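Adhesin LabA (Helicobacter pylori, PDB 6GMM) is an outer-membrane adhesin with a lectin-type exodomain that probably binds LacdiNAc-bearing glycans of the gastric mucosa. Local coordinates at residues S243-M248 with D310-I314; W223-Y227 with E317-S322. All coordinates share one frame; numbering follows the deposited sequence.

Contact 1 (S243-M248 with D310-I314); sequences SAIQDM and DFERI
Arg313 reaches back over the side of helix 239-264 and presents the end of its guanidinium to two residues one helical turn apart, Ser243 and Asp247. Its chain runs extended as far as CD and then bends (chi3 52°), which sets one face of the guanidinium over Ala244 N, which lies nearer the rim of the group than its middle. Asp247 OD2 approaches in the guanidinium plane and forms a salt bridge to Arg313 NH1 of 3.0 Å, although the carboxylate is turned 42° out of that plane. Ser243 OG receives two weak hydrogen bonds, the shorter from Arg313 NH2 at 3.2 Å. A type I turn, Phe311 to Ile314, carries the chain off the end of helix 287-311, so that helix and turn together pack against helix 239-264 within the helical bundle. In the middle, the methyl of Ala244 sits against the backbone, its CB 3.4 Å from Asp310 O, with Ile314 CG1 also touching it. The side chains of Met248 and Asp310 lie alongside one another but run in opposite senses, with Met248 CG 3.7 Å from Asp310 CB. The thioether of Met248 then meets Phe311 in a Met-aromatic contact, SD lying in the ring plane at the edge, 3.8 Å from CD1; Leu64 of helix 57-76 touches both side chains. Asp310 OD2 is hydrogen-bonded to Asn251, while its OD1 lies 4.2 Å from Asp247 OD2, a proximity of like charges that the arginine probably eases.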
loop_
_atom_site.group_PDB
_atom_site.type_symbol
_atom_site.label_atom_id
_atom_site.label_comp_id
_atom_site.label_asym_id
_atom_site.label_seq_id
_atom_site.Cartn_x
_atom_site.Cartn_y
_atom_site.Cartn_z
ATOM N N SER A 243 6.212 1.547 -15.519
ATOM C CA SER A 243 6.432 2.450 -14.399
ATOM C C SER A 243 5.363 2.275 -13.304
ATOM O O SER A 243 5.725 2.061 -12.136
ATOM C CB SER A 243 6.540 3.900 -14.861
ATOM O OG SER A 243 6.869 4.748 -13.769
ATOM N N ALA A 244 4.063 2.278 -13.708
ATOM C CA ALA A 244 2.931 2.115 -12.791
ATOM C C ALA A 244 3.028 0.799 -12.051
ATOM O O ALA A 244 2.761 0.753 -10.862
ATOM C CB ALA A 244 1.627 2.168 -13.561
ATOM N N ILE A 245 3.449 -0.259 -12.734
ATOM C CA ILE A 245 3.504 -1.575 -12.108
ATOM C C ILE A 245 4.659 -1.672 -11.125
ATOM O O ILE A 245 4.491 -2.261 -10.056
ATOM C CB ILE A 245 3.484 -2.721 -13.158
ATOM C CG1 ILE A 245 2.169 -2.663 -14.006
ATOM C CG2 ILE A 245 3.632 -4.073 -12.444
ATOM C CD1 ILE A 245 2.098 -3.685 -15.236
ATOM N N GLN A 246 5.819 -1.089 -11.473
ATOM C CA GLN A 246 7.000 -1.070 -10.595
ATOM C C GLN A 246 6.693 -0.416 -9.273
ATOM O O GLN A 246 7.055 -0.969 -8.230
ATOM C CB GLN A 246 8.188 -0.363 -11.267
ATOM C CG GLN A 246 8.778 -1.187 -12.434
ATOM C CD GLN A 246 9.727 -2.285 -11.999
ATOM O OE1 GLN A 246 10.890 -2.304 -12.435
ATOM N NE2 GLN A 246 9.237 -3.286 -11.213
ATOM N N ASP A 247 5.972 0.727 -9.303
ATOM C CA ASP A 247 5.580 1.474 -8.099
ATOM C C ASP A 247 4.526 0.667 -7.299
ATOM O O ASP A 247 4.554 0.665 -6.068
ATOM C CB ASP A 247 5.009 2.820 -8.528
ATOM C CG ASP A 247 6.024 3.817 -9.067
ATOM O OD1 ASP A 247 7.203 3.785 -8.613
ATOM O OD2 ASP A 247 5.614 4.718 -9.835
ATOM N N MET A 248 3.614 -0.047 -8.008
ATOM C CA MET A 248 2.597 -0.903 -7.391
ATOM C C MET A 248 3.302 -1.981 -6.543
ATOM O O MET A 248 2.949 -2.195 -5.392
ATOM C CB MET A 248 1.760 -1.581 -8.475
ATOM C CG MET A 248 0.612 -0.746 -8.971
ATOM S SD MET A 248 -0.271 -1.574 -10.308
ATOM C CE MET A 248 -1.167 -2.743 -9.388
ATOM N N ASP A 310 -1.311 4.285 -8.315
ATOM C CA ASP A 310 -0.324 3.870 -9.335
ATOM C C ASP A 310 -1.047 3.151 -10.497
ATOM O O ASP A 310 -0.837 3.481 -11.678
ATOM C CB ASP A 310 0.743 2.941 -8.736
ATOM C CG ASP A 310 1.604 3.536 -7.650
ATOM O OD1 ASP A 310 1.954 4.744 -7.754
ATOM O OD2 ASP A 310 1.972 2.789 -6.715
ATOM N N PHE A 311 -1.936 2.196 -10.141
ATOM C CA PHE A 311 -2.735 1.440 -11.090
ATOM C C PHE A 311 -3.575 2.346 -12.017
ATOM O O PHE A 311 -3.737 2.036 -13.198
ATOM C CB PHE A 311 -3.640 0.429 -10.367
ATOM C CG PHE A 311 -4.376 -0.447 -11.359
ATOM C CD1 PHE A 311 -3.737 -1.512 -11.975
ATOM C CD2 PHE A 311 -5.672 -0.136 -11.756
ATOM C CE1 PHE A 311 -4.395 -2.281 -12.934
ATOM C CE2 PHE A 311 -6.333 -0.909 -12.708
ATOM C CZ PHE A 311 -5.694 -1.975 -13.292
ATOM N N GLU A 312 -4.057 3.469 -11.511
ATOM C CA GLU A 312 -4.908 4.378 -12.277
ATOM C C GLU A 312 -4.136 5.240 -13.264
ATOM O O GLU A 312 -4.769 5.953 -14.045
ATOM C CB GLU A 312 -5.799 5.229 -11.359
ATOM C CG GLU A 312 -6.958 4.448 -10.760
ATOM C CD GLU A 312 -7.846 5.211 -9.793
ATOM O OE1 GLU A 312 -7.704 6.452 -9.680
ATOM O OE2 GLU A 312 -8.718 4.560 -9.173
ATOM N N ARG A 313 -2.778 5.126 -13.291
ATOM C CA ARG A 313 -1.959 5.809 -14.306
ATOM C C ARG A 313 -2.107 5.049 -15.623
ATOM O O ARG A 313 -1.840 5.605 -16.688
ATOM C CB ARG A 313 -0.481 5.857 -13.927
ATOM C CG ARG A 313 -0.179 6.679 -12.695
ATOM C CD ARG A 313 1.235 6.410 -12.230
ATOM N NE ARG A 313 2.179 6.571 -13.333
ATOM C CZ ARG A 313 3.475 6.294 -13.261
ATOM N NH1 ARG A 313 4.005 5.852 -12.128
ATOM N NH2 ARG A 313 4.256 6.482 -14.314
ATOM N N ILE A 314 -2.510 3.759 -15.536
ATOM C CA ILE A 314 -2.745 2.870 -16.675
ATOM C C ILE A 314 -4.084 3.291 -17.320
ATOM O O ILE A 314 -5.093 3.367 -16.606
ATOM C CB ILE A 314 -2.750 1.363 -16.247
ATOM C CG1 ILE A 314 -1.440 0.983 -15.478
ATOM C CG2 ILE A 314 -3.057 0.437 -17.436
ATOM C CD1 ILE A 314 -1.124 -0.528 -15.290
#

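Contact 2 (W223-Y227 with E317-S322)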
loop_
_atom_site.group_PDB
_atom_site.type_symbol
_atom_site.label_atom_id
_atom_site.label_comp_id
_atom_site.label_asym_id
_atom_site.label_seq_id
_atom_site.Cartn_x
_atom_site.Cartn_y
_atom_site.Cartn_z
ATOM N N TRP A 223 -2.558 -3.258 -29.157
ATOM C CA TRP A 223 -3.416 -3.216 -27.984
ATOM C C TRP A 223 -4.189 -1.911 -27.915
ATOM O O TRP A 223 -3.633 -0.838 -28.182
ATOM C CB TRP A 223 -2.592 -3.378 -26.684
ATOM C CG TRP A 223 -1.522 -4.436 -26.737
ATOM C CD1 TRP A 223 -1.580 -5.694 -26.212
ATOM C CD2 TRP A 223 -0.199 -4.281 -27.266
ATOM N NE1 TRP A 223 -0.391 -6.357 -26.437
ATOM C CE2 TRP A 223 0.476 -5.510 -27.078
ATOM C CE3 TRP A 223 0.469 -3.236 -27.927
ATOM C CZ2 TRP A 223 1.775 -5.731 -27.553
ATOM C CZ3 TRP A 223 1.754 -3.458 -28.399
ATOM C CH2 TRP A 223 2.394 -4.690 -28.208
ATOM N N GLU A 224 -5.464 -1.995 -27.499
ATOM C CA GLU A 224 -6.313 -0.820 -27.261
ATOM C C GLU A 224 -5.731 -0.077 -26.067
ATOM O O GLU A 224 -5.209 -0.721 -25.155
ATOM C CB GLU A 224 -7.753 -1.245 -26.939
ATOM C CG GLU A 224 -8.526 -1.750 -28.144
ATOM C CD GLU A 224 -8.909 -0.700 -29.172
ATOM O OE1 GLU A 224 -8.943 0.504 -28.827
ATOM O OE2 GLU A 224 -9.206 -1.091 -30.321
ATOM N N GLY A 225 -5.761 1.252 -26.101
ATOM C CA GLY A 225 -5.241 2.067 -25.002
ATOM C C GLY A 225 -3.742 2.306 -25.026
ATOM O O GLY A 225 -3.260 3.177 -24.299
ATOM N N ILE A 226 -2.992 1.536 -25.860
ATOM C CA ILE A 226 -1.554 1.665 -26.047
ATOM C C ILE A 226 -1.345 2.382 -27.386
ATOM O O ILE A 226 -1.706 1.859 -28.437
ATOM C CB ILE A 226 -0.878 0.268 -26.001
ATOM C CG1 ILE A 226 -1.079 -0.436 -24.617
ATOM C CG2 ILE A 226 0.590 0.321 -26.423
ATOM C CD1 ILE A 226 -0.420 0.194 -23.364
ATOM N N TYR A 227 -0.825 3.609 -27.321
ATOM C CA TYR A 227 -0.605 4.494 -28.467
ATOM C C TYR A 227 0.896 4.660 -28.694
ATOM O O TYR A 227 1.627 5.030 -27.769
ATOM C CB TYR A 227 -1.270 5.869 -28.204
ATOM C CG TYR A 227 -2.720 5.782 -27.772
ATOM C CD1 TYR A 227 -3.747 5.715 -28.711
ATOM C CD2 TYR A 227 -3.065 5.753 -26.424
ATOM C CE1 TYR A 227 -5.083 5.627 -28.318
ATOM C CE2 TYR A 227 -4.397 5.668 -26.018
ATOM C CZ TYR A 227 -5.404 5.600 -26.968
ATOM O OH TYR A 227 -6.715 5.512 -26.555
ATOM N N GLU A 317 -8.881 2.045 -21.195
ATOM C CA GLU A 317 -9.065 1.251 -22.423
ATOM C C GLU A 317 -8.145 0.042 -22.467
ATOM O O GLU A 317 -8.500 -0.971 -23.057
ATOM C CB GLU A 317 -8.861 2.082 -23.725
ATOM C CG GLU A 317 -9.588 3.417 -23.761
ATOM C CD GLU A 317 -8.982 4.500 -22.880
ATOM O OE1 GLU A 317 -7.842 4.936 -23.165
ATOM O OE2 GLU A 317 -9.629 4.874 -21.874
ATOM N N PHE A 318 -6.939 0.168 -21.902
ATOM C CA PHE A 318 -5.981 -0.926 -21.868
ATOM C C PHE A 318 -6.435 -1.962 -20.832
ATOM O O PHE A 318 -6.203 -3.150 -21.003
ATOM C CB PHE A 318 -4.560 -0.402 -21.554
ATOM C CG PHE A 318 -3.494 -1.475 -21.528
ATOM C CD1 PHE A 318 -3.211 -2.235 -22.668
ATOM C CD2 PHE A 318 -2.796 -1.757 -20.359
ATOM C CE1 PHE A 318 -2.227 -3.220 -22.637
ATOM C CE2 PHE A 318 -1.815 -2.759 -20.332
ATOM C CZ PHE A 318 -1.534 -3.470 -21.470
ATOM N N VAL A 319 -7.071 -1.518 -19.767
ATOM C CA VAL A 319 -7.545 -2.446 -18.737
ATOM C C VAL A 319 -8.776 -3.207 -19.255
ATOM O O VAL A 319 -8.741 -4.435 -19.266
ATOM C CB VAL A 319 -7.768 -1.791 -17.351
ATOM C CG1 VAL A 319 -8.250 -2.825 -16.324
ATOM C CG2 VAL A 319 -6.484 -1.112 -16.860
ATOM N N LYS A 320 -9.814 -2.485 -19.754
ATOM C CA LYS A 320 -11.044 -3.109 -20.230
ATOM C C LYS A 320 -10.953 -3.737 -21.631
ATOM O O LYS A 320 -11.510 -4.819 -21.808
ATOM C CB LYS A 320 -12.265 -2.151 -20.134
ATOM C CG LYS A 320 -12.260 -0.909 -21.029
ATOM N N ASP A 321 -10.279 -3.092 -22.611
ATOM C CA ASP A 321 -10.265 -3.582 -23.991
ATOM C C ASP A 321 -8.960 -4.268 -24.457
ATOM O O ASP A 321 -8.794 -4.530 -25.640
ATOM C CB ASP A 321 -10.660 -2.457 -24.952
ATOM C CG ASP A 321 -12.044 -1.911 -24.691
ATOM O OD1 ASP A 321 -12.968 -2.721 -24.461
ATOM O OD2 ASP A 321 -12.204 -0.679 -24.719
ATOM N N SER A 322 -8.080 -4.618 -23.527
ATOM C CA SER A 322 -6.883 -5.383 -23.836
ATOM C C SER A 322 -6.667 -6.418 -22.754
ATOM O O SER A 322 -6.701 -7.595 -23.078
ATOM C CB SER A 322 -5.661 -4.492 -24.045
ATOM O OG SER A 322 -5.716 -3.831 -25.300
#
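This is a loop-against-helix contact, in which residues 223-227, from the connection between helices 188-205 and 234-237, lie along the short helix 316-323. Its apolar part is Ile226 on Phe318: Ile226 CD1 stands over one face of the ring in a CH-pi contact, 3.9 Å from the centroid. Ile226 CG1 comes within 3.4 Å of Phe318 CD1. The ring of Phe318 is carried out beside the loop by a chi1 of -179°, which puts CG opposite the backbone N; there Glu224 O meets the ring edge in plane and Trp223 CB approaches CE1. The same carbonyl oxygen accepts a CA-H...O contact from Phe318, 3.4 Å from CA. Such close backbone approach accompanies a type II beta turn from Trp223 to Ile226, with Gly225 at its third position and positive phi (83°). The CA of Gly225 lies 4.4 Å from that of Phe318; with no side chain at Gly225 the two backbones come this close, and Glu317 CB packs against the glycine CA. Farther along 317-322, Ser322 OG sits beside the Glu224 backbone, 2.9 Å from N and 3.2 Å from O. Glu224 and Asp321 touch through their CB atoms, 3.7 Å apart, while their charged ends stay apart; the Glu224 carboxylate is held by Ser218. The indole of Trp223 turns away from the helix, giving its NE1 hydrogen to Val75 O and packing edge-to-face with Phe238.

Overall arrangement
Both contacts are partly buried, but contact 1 lies nearer the middle of the chain, its centre about 12 Å from the chain centre against about 25 Å for contact 2. Helices 287-311 and 316-323 follow each other in sequence, and Val319 joins the two sites by packing on Phe311 and Ile314. Helices 57-76 and 239-264 also serve both: each touches Phe318 of contact 2, while contact 1 uses helix 239-264 directly and rests on helix 57-76. Contact 1 joins a charged rim to an interior of Met, Phe, Ala and Ile, mostly through side chains; contact 2, made by a loop, relies more on backbone atoms set against an aromatic ring and a serine.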